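Local coordinates for uncharacterized protein ScGH5_18 (Streptomyces cattleya, PDB 7LR8) that is a family GH5 glycoside hydrolase, probably cleaving the beta-1,4 bond of Man-GlcNAc released from the N-glycan core, and binds that disaccharide in this mutant form, at residues H29-D43 with Q76-L89. The protein carries 1 engineered substitution. Numbering follows the deposited sequence.
Sequences HWLDFDLDAVRADLD and QLAALTDAAGERGL. With SO4 (sulfate ion), chain K; SO4 (sulfate ion), chain I.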
loop_
_atom_site.group_PDB
_atom_site.type_symbol
_atom_site.label_atom_id
_atom_site.label_comp_id
_atom_site.label_asym_id
_atom_site.label_seq_id
_atom_site.Cartn_x
_atom_site.Cartn_y
_atom_site.Cartn_z
ATOM N N HIS B 29 11.015 -2.261 9.319
ATOM C CA HIS B 29 12.452 -2.508 9.309
ATOM C C HIS B 29 12.904 -3.253 8.051
ATOM O O HIS B 29 14.091 -3.203 7.714
ATOM C CB HIS B 29 12.877 -3.272 10.568
ATOM C CG HIS B 29 12.591 -4.739 10.523
ATOM N ND1 HIS B 29 13.537 -5.682 10.861
ATOM C CD2 HIS B 29 11.470 -5.427 10.203
ATOM C CE1 HIS B 29 13.015 -6.890 10.734
ATOM N NE2 HIS B 29 11.761 -6.764 10.341
ATOM N N TRP B 30 11.995 -3.905 7.324
ATOM C CA TRP B 30 12.406 -4.508 6.057
ATOM C C TRP B 30 12.931 -3.475 5.068
ATOM O O TRP B 30 13.689 -3.837 4.156
ATOM C CB TRP B 30 11.252 -5.271 5.425
ATOM C CG TRP B 30 10.692 -6.354 6.283
ATOM C CD1 TRP B 30 9.458 -6.371 6.866
ATOM C CD2 TRP B 30 11.338 -7.587 6.665
ATOM N NE1 TRP B 30 9.289 -7.533 7.578
ATOM C CE2 TRP B 30 10.425 -8.296 7.475
ATOM C CE3 TRP B 30 12.585 -8.163 6.388
ATOM C CZ2 TRP B 30 10.722 -9.552 8.022
ATOM C CZ3 TRP B 30 12.886 -9.419 6.947
ATOM C CH2 TRP B 30 11.953 -10.093 7.750
ATOM N N LEU B 31 12.545 -2.202 5.227
ATOM C CA LEU B 31 13.028 -1.139 4.354
ATOM C C LEU B 31 14.387 -0.602 4.766
ATOM O O LEU B 31 15.015 0.117 3.978
ATOM C CB LEU B 31 12.016 0.014 4.315
ATOM C CG LEU B 31 10.596 -0.352 3.881
ATOM C CD1 LEU B 31 9.675 0.863 4.051
ATOM C CD2 LEU B 31 10.558 -0.838 2.436
ATOM N N ASP B 32 14.848 -0.919 5.972
ATOM C CA ASP B 32 16.108 -0.439 6.523
ATOM C C ASP B 32 16.667 -1.573 7.372
ATOM O O ASP B 32 16.855 -1.454 8.595
ATOM C CB ASP B 32 15.913 0.838 7.336
ATOM C CG ASP B 32 15.436 2.002 6.483
ATOM O OD1 ASP B 32 16.243 2.534 5.682
ATOM O OD2 ASP B 32 14.247 2.360 6.602
ATOM N N PHE B 33 16.900 -2.705 6.717
ATOM C CA PHE B 33 17.155 -3.936 7.448
ATOM C C PHE B 33 18.524 -3.877 8.112
ATOM O O PHE B 33 19.550 -3.710 7.438
ATOM C CB PHE B 33 17.040 -5.140 6.522
ATOM C CG PHE B 33 17.065 -6.453 7.251
ATOM C CD1 PHE B 33 15.948 -6.897 7.944
ATOM C CD2 PHE B 33 18.222 -7.228 7.274
ATOM C CE1 PHE B 33 15.974 -8.107 8.635
ATOM C CE2 PHE B 33 18.251 -8.431 7.960
ATOM C CZ PHE B 33 17.118 -8.871 8.639
ATOM N N ASP B 34 18.526 -4.000 9.433
ATOM C CA ASP B 34 19.710 -3.871 10.276
ATOM C C ASP B 34 19.789 -5.160 11.080
ATOM O O ASP B 34 19.058 -5.320 12.064
ATOM C CB ASP B 34 19.602 -2.636 11.179
ATOM C CG ASP B 34 20.854 -2.393 12.017
ATOM O OD1 ASP B 34 21.554 -3.359 12.382
ATOM O OD2 ASP B 34 21.133 -1.217 12.329
ATOM N N LEU B 35 20.672 -6.075 10.663
ATOM C CA LEU B 35 20.772 -7.365 11.341
ATOM C C LEU B 35 21.291 -7.229 12.769
ATOM O O LEU B 35 20.882 -7.996 13.647
ATOM C CB LEU B 35 21.660 -8.309 10.529
ATOM C CG LEU B 35 21.734 -9.779 10.952
ATOM C CD1 LEU B 35 20.344 -10.408 11.019
ATOM C CD2 LEU B 35 22.637 -10.556 9.984
ATOM N N ASP B 36 22.187 -6.269 13.028
ATOM C CA ASP B 36 22.691 -6.088 14.387
ATOM C C ASP B 36 21.587 -5.619 15.325
ATOM O O ASP B 36 21.563 -6.002 16.504
ATOM C CB ASP B 36 23.855 -5.105 14.392
ATOM C CG ASP B 36 25.126 -5.718 13.836
ATOM O OD1 ASP B 36 25.291 -6.947 13.966
ATOM O OD2 ASP B 36 25.945 -4.976 13.258
ATOM N N ALA B 37 20.667 -4.784 14.821
ATOM C CA ALA B 37 19.516 -4.381 15.624
ATOM C C ALA B 37 18.587 -5.561 15.879
ATOM O O ALA B 37 18.043 -5.705 16.979
ATOM C CB ALA B 37 18.764 -3.236 14.940
ATOM N N VAL B 38 18.405 -6.421 14.878
ATOM C CA VAL B 38 17.623 -7.636 15.081
ATOM C C VAL B 38 18.296 -8.544 16.107
ATOM O O VAL B 38 17.636 -9.109 16.990
ATOM C CB VAL B 38 17.418 -8.347 13.730
ATOM C CG1 VAL B 38 16.922 -9.762 13.940
ATOM C CG2 VAL B 38 16.453 -7.537 12.861
ATOM N N ARG B 39 19.620 -8.688 16.019
ATOM C CA ARG B 39 20.341 -9.527 16.977
ATOM C C ARG B 39 20.185 -9.009 18.403
ATOM O O ARG B 39 19.962 -9.790 19.338
ATOM C CB ARG B 39 21.816 -9.598 16.595
ATOM C CG ARG B 39 22.128 -10.513 15.411
ATOM C CD ARG B 39 23.501 -10.163 14.846
ATOM N NE ARG B 39 23.972 -11.130 13.856
ATOM C CZ ARG B 39 24.736 -10.812 12.818
ATOM N NH1 ARG B 39 25.095 -9.549 12.621
ATOM N NH2 ARG B 39 25.129 -11.752 11.966
ATOM N N ALA B 40 20.306 -7.693 18.596
ATOM C CA ALA B 40 20.141 -7.129 19.934
ATOM C C ALA B 40 18.717 -7.329 20.440
ATOM O O ALA B 40 18.507 -7.628 21.622
ATOM C CB ALA B 40 20.509 -5.647 19.922
ATOM N N ASP B 41 17.724 -7.159 19.552
ATOM C CA ASP B 41 16.335 -7.460 19.894
ATOM C C ASP B 41 16.189 -8.900 20.365
ATOM O O ASP B 41 15.616 -9.166 21.434
ATOM C CB ASP B 41 15.425 -7.230 18.681
ATOM C CG ASP B 41 15.098 -5.761 18.435
ATOM O OD1 ASP B 41 15.459 -4.895 19.262
ATOM O OD2 ASP B 41 14.448 -5.492 17.397
ATOM N N LEU B 42 16.692 -9.846 19.566
ATOM C CA LEU B 42 16.550 -11.257 19.904
ATOM C C LEU B 42 17.377 -11.619 21.135
ATOM O O LEU B 42 16.969 -12.485 21.915
ATOM C CB LEU B 42 16.922 -12.124 18.695
ATOM C CG LEU B 42 16.022 -11.880 17.470
ATOM C CD1 LEU B 42 16.440 -12.739 16.279
ATOM C CD2 LEU B 42 14.555 -12.110 17.807
ATOM N N ASP B 43 18.512 -10.947 21.354
ATOM C CA ASP B 43 19.247 -11.131 22.604
ATOM C C ASP B 43 18.352 -10.861 23.805
ATOM O O ASP B 43 18.360 -11.614 24.787
ATOM C CB ASP B 43 20.456 -10.200 22.663
ATOM C CG ASP B 43 21.617 -10.692 21.854
ATOM O OD1 ASP B 43 21.611 -11.867 21.428
ATOM O OD2 ASP B 43 22.548 -9.889 21.657
ATOM N N GLN B 76 16.817 -11.515 3.646
ATOM C CA GLN B 76 16.746 -10.858 4.951
ATOM C C GLN B 76 15.946 -11.703 5.934
ATOM O O GLN B 76 16.328 -11.848 7.100
ATOM C CB GLN B 76 16.129 -9.459 4.809
ATOM C CG GLN B 76 17.014 -8.461 4.043
ATOM C CD GLN B 76 16.225 -7.257 3.536
ATOM O OE1 GLN B 76 14.993 -7.274 3.524
ATOM N NE2 GLN B 76 16.934 -6.206 3.125
ATOM N N LEU B 77 14.844 -12.295 5.467
ATOM C CA LEU B 77 14.057 -13.180 6.322
ATOM C C LEU B 77 14.872 -14.393 6.761
ATOM O O LEU B 77 14.778 -14.826 7.919
ATOM C CB LEU B 77 12.789 -13.615 5.585
ATOM C CG LEU B 77 11.844 -14.561 6.329
ATOM C CD1 LEU B 77 11.323 -13.919 7.633
ATOM C CD2 LEU B 77 10.693 -14.985 5.433
ATOM N N ALA B 78 15.686 -14.946 5.855
ATOM C CA ALA B 78 16.557 -16.058 6.234
ATOM C C ALA B 78 17.603 -15.613 7.249
ATOM O O ALA B 78 17.911 -16.351 8.193
ATOM C CB ALA B 78 17.227 -16.659 4.989
ATOM N N ALA B 79 18.159 -14.409 7.073
ATOM C CA ALA B 79 19.148 -13.901 8.022
ATOM C C ALA B 79 18.525 -13.695 9.395
ATOM O O ALA B 79 19.156 -13.989 10.421
ATOM C CB ALA B 79 19.756 -12.595 7.509
ATOM N N LEU B 80 17.293 -13.200 9.433
ATOM C CA LEU B 80 16.578 -13.100 10.698
ATOM C C LEU B 80 16.364 -14.476 11.306
ATOM O O LEU B 80 16.504 -14.658 12.521
ATOM C CB LEU B 80 15.245 -12.388 10.476
ATOM C CG LEU B 80 14.407 -11.969 11.682
ATOM C CD1 LEU B 80 13.421 -10.904 11.212
ATOM C CD2 LEU B 80 13.663 -13.132 12.315
ATOM N N THR B 81 16.007 -15.456 10.477
ATOM C CA THR B 81 15.754 -16.794 10.996
ATOM C C THR B 81 17.031 -17.407 11.559
ATOM O O THR B 81 17.006 -18.088 12.597
ATOM C CB THR B 81 15.148 -17.657 9.878
ATOM O OG1 THR B 81 13.909 -17.062 9.456
ATOM C CG2 THR B 81 14.880 -19.068 10.374
ATOM N N ASP B 82 18.171 -17.138 10.917
ATOM C CA ASP B 82 19.436 -17.639 11.431
ATOM C C ASP B 82 19.810 -16.949 12.735
ATOM O O ASP B 82 20.299 -17.599 13.668
ATOM C CB ASP B 82 20.541 -17.447 10.394
ATOM C CG ASP B 82 20.421 -18.402 9.226
ATOM O OD1 ASP B 82 19.728 -19.432 9.363
ATOM O OD2 ASP B 82 21.024 -18.107 8.171
ATOM N N ALA B 83 19.601 -15.632 12.818
ATOM C CA ALA B 83 19.888 -14.933 14.070
ATOM C C ALA B 83 19.043 -15.494 15.206
ATOM O O ALA B 83 19.518 -15.635 16.346
ATOM C CB ALA B 83 19.647 -13.428 13.900
ATOM N N ALA B 84 17.793 -15.852 14.910
ATOM C CA ALA B 84 16.941 -16.446 15.933
ATOM C C ALA B 84 17.452 -17.822 16.338
ATOM O O ALA B 84 17.580 -18.112 17.530
ATOM C CB ALA B 84 15.498 -16.524 15.429
ATOM N N GLY B 85 17.777 -18.678 15.359
ATOM C CA GLY B 85 18.236 -20.024 15.697
ATOM C C GLY B 85 19.485 -20.040 16.559
ATOM O O GLY B 85 19.620 -20.878 17.461
ATOM N N GLU B 86 20.423 -19.126 16.286
ATOM C CA GLU B 86 21.632 -19.026 17.104
ATOM C C GLU B 86 21.299 -18.817 18.569
ATOM O O GLU B 86 22.034 -19.272 19.452
ATOM C CB GLU B 86 22.506 -17.869 16.637
ATOM C CG GLU B 86 23.118 -18.054 15.305
ATOM C CD GLU B 86 23.919 -16.854 14.896
ATOM O OE1 GLU B 86 23.618 -15.731 15.358
ATOM O OE2 GLU B 86 24.848 -17.038 14.096
ATOM N N ARG B 87 20.225 -18.087 18.841
ATOM C CA ARG B 87 19.800 -17.741 20.187
ATOM C C ARG B 87 18.791 -18.731 20.742
ATOM O O ARG B 87 18.167 -18.456 21.771
ATOM C CB ARG B 87 19.236 -16.316 20.194
ATOM C CG ARG B 87 20.337 -15.281 19.988
ATOM C CD ARG B 87 19.919 -13.998 19.254
ATOM N NE ARG B 87 21.109 -13.163 19.121
ATOM C CZ ARG B 87 21.988 -13.273 18.133
ATOM N NH1 ARG B 87 21.788 -14.151 17.160
ATOM N NH2 ARG B 87 23.062 -12.498 18.113
ATOM N N GLY B 88 18.638 -19.885 20.094
ATOM C CA GLY B 88 17.732 -20.903 20.586
ATOM C C GLY B 88 16.274 -20.570 20.381
ATOM O O GLY B 88 15.424 -21.051 21.135
ATOM N N LEU B 89 15.959 -19.756 19.371
ATOM C CA LEU B 89 14.589 -19.362 19.068
ATOM C C LEU B 89 14.202 -19.991 17.734
ATOM O O LEU B 89 14.792 -19.669 16.697
ATOM C CB LEU B 89 14.450 -17.843 19.016
ATOM C CG LEU B 89 14.922 -17.121 20.281
ATOM C CD1 LEU B 89 15.039 -15.628 20.010
ATOM C CD2 LEU B 89 13.953 -17.396 21.424
HETATM S S SO4 K . 20.759 -6.390 3.087
HETATM O O1 SO4 K . 20.260 -7.037 1.877
HETATM O O2 SO4 K . 21.960 -7.083 3.543
HETATM O O3 SO4 K . 21.080 -4.995 2.799
HETATM O O4 SO4 K . 19.745 -6.447 4.136
HETATM S S SO4 I . 28.124 -10.365 10.197
HETATM O O1 SO4 I . 28.475 -9.685 8.952
HETATM O O2 SO4 I . 29.028 -11.492 10.407
HETATM O O3 SO4 I . 28.243 -9.432 11.313
HETATM O O4 SO4 I . 26.747 -10.845 10.111
HETATM O O HOH W 1 13.389 -5.606 1.999
HETATM O O HOH W 2 15.990 -3.595 2.647
HETATM O O HOH W 3 23.297 -13.928 13.072
HETATM O O HOH W 4 23.921 -9.954 19.596
#
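Phe33 lays one face of its ring on the side chain of Gln76, whose CB stands 3.7 Å from the ring centroid and almost on the normal, a CH-pi contact; the ring's rim meets Leu80 CB. Having CG anti to the backbone N (chi1 -170°) carries the Phe33 ring across to the helix. Trp30 takes His29 NE2 over one face, while Gln76 OE1 lies at its edge and Trp30 CH2 touches Leu77 CD1 and Leu80 CD1. The Gln76 amide, 21° from the Phe33 ring plane, is gripped at both ends: two waters link OE1 and NE2 to Trp30 O, and NE2 also donates to a sulfate, probably from the crystallisation liquor.

The guanidinium of Arg87 has the aliphatic chain of Arg39 over one face, Arg39 CG lying 3.5 Å from Arg87 NH2. At its edge, Arg87 NE donates to Asp43 OD1 (2.7 Å), which it meets from above the carboxylate plane. Arg87 NH1 turns back to Ala83 O and Glu86 OE1, and a water joins NH2 to Asp43 OD2. The Arg39 guanidinium has Leu35 CD2 over one face, and at its edge Asp36 OD1 and a second sulfate, to which Arg39 NH2 donates. Were Arg87 an alanine, Asp43 would probably lose its charge partner from the other segment, and Leu42 CB its packing on Arg87 CD.

Leu42 CD1 reaches Ala84 N at 3.7 Å and Leu35 CD1 sits on Ala79 and Ala83; the axes of 35-43 and 76-86 come within 9.7 Å and cross at -34°. The pair are neighbouring outer helices of the TIM barrel expected of GH5: helix 35-46 follows strand 15-19, and helix 71-86 comes after strand 52-55 and the short helix 59-62; Leu80 and Leu89 pack on strand 52-55, Leu77 on helix 122-139 and strand 90-94.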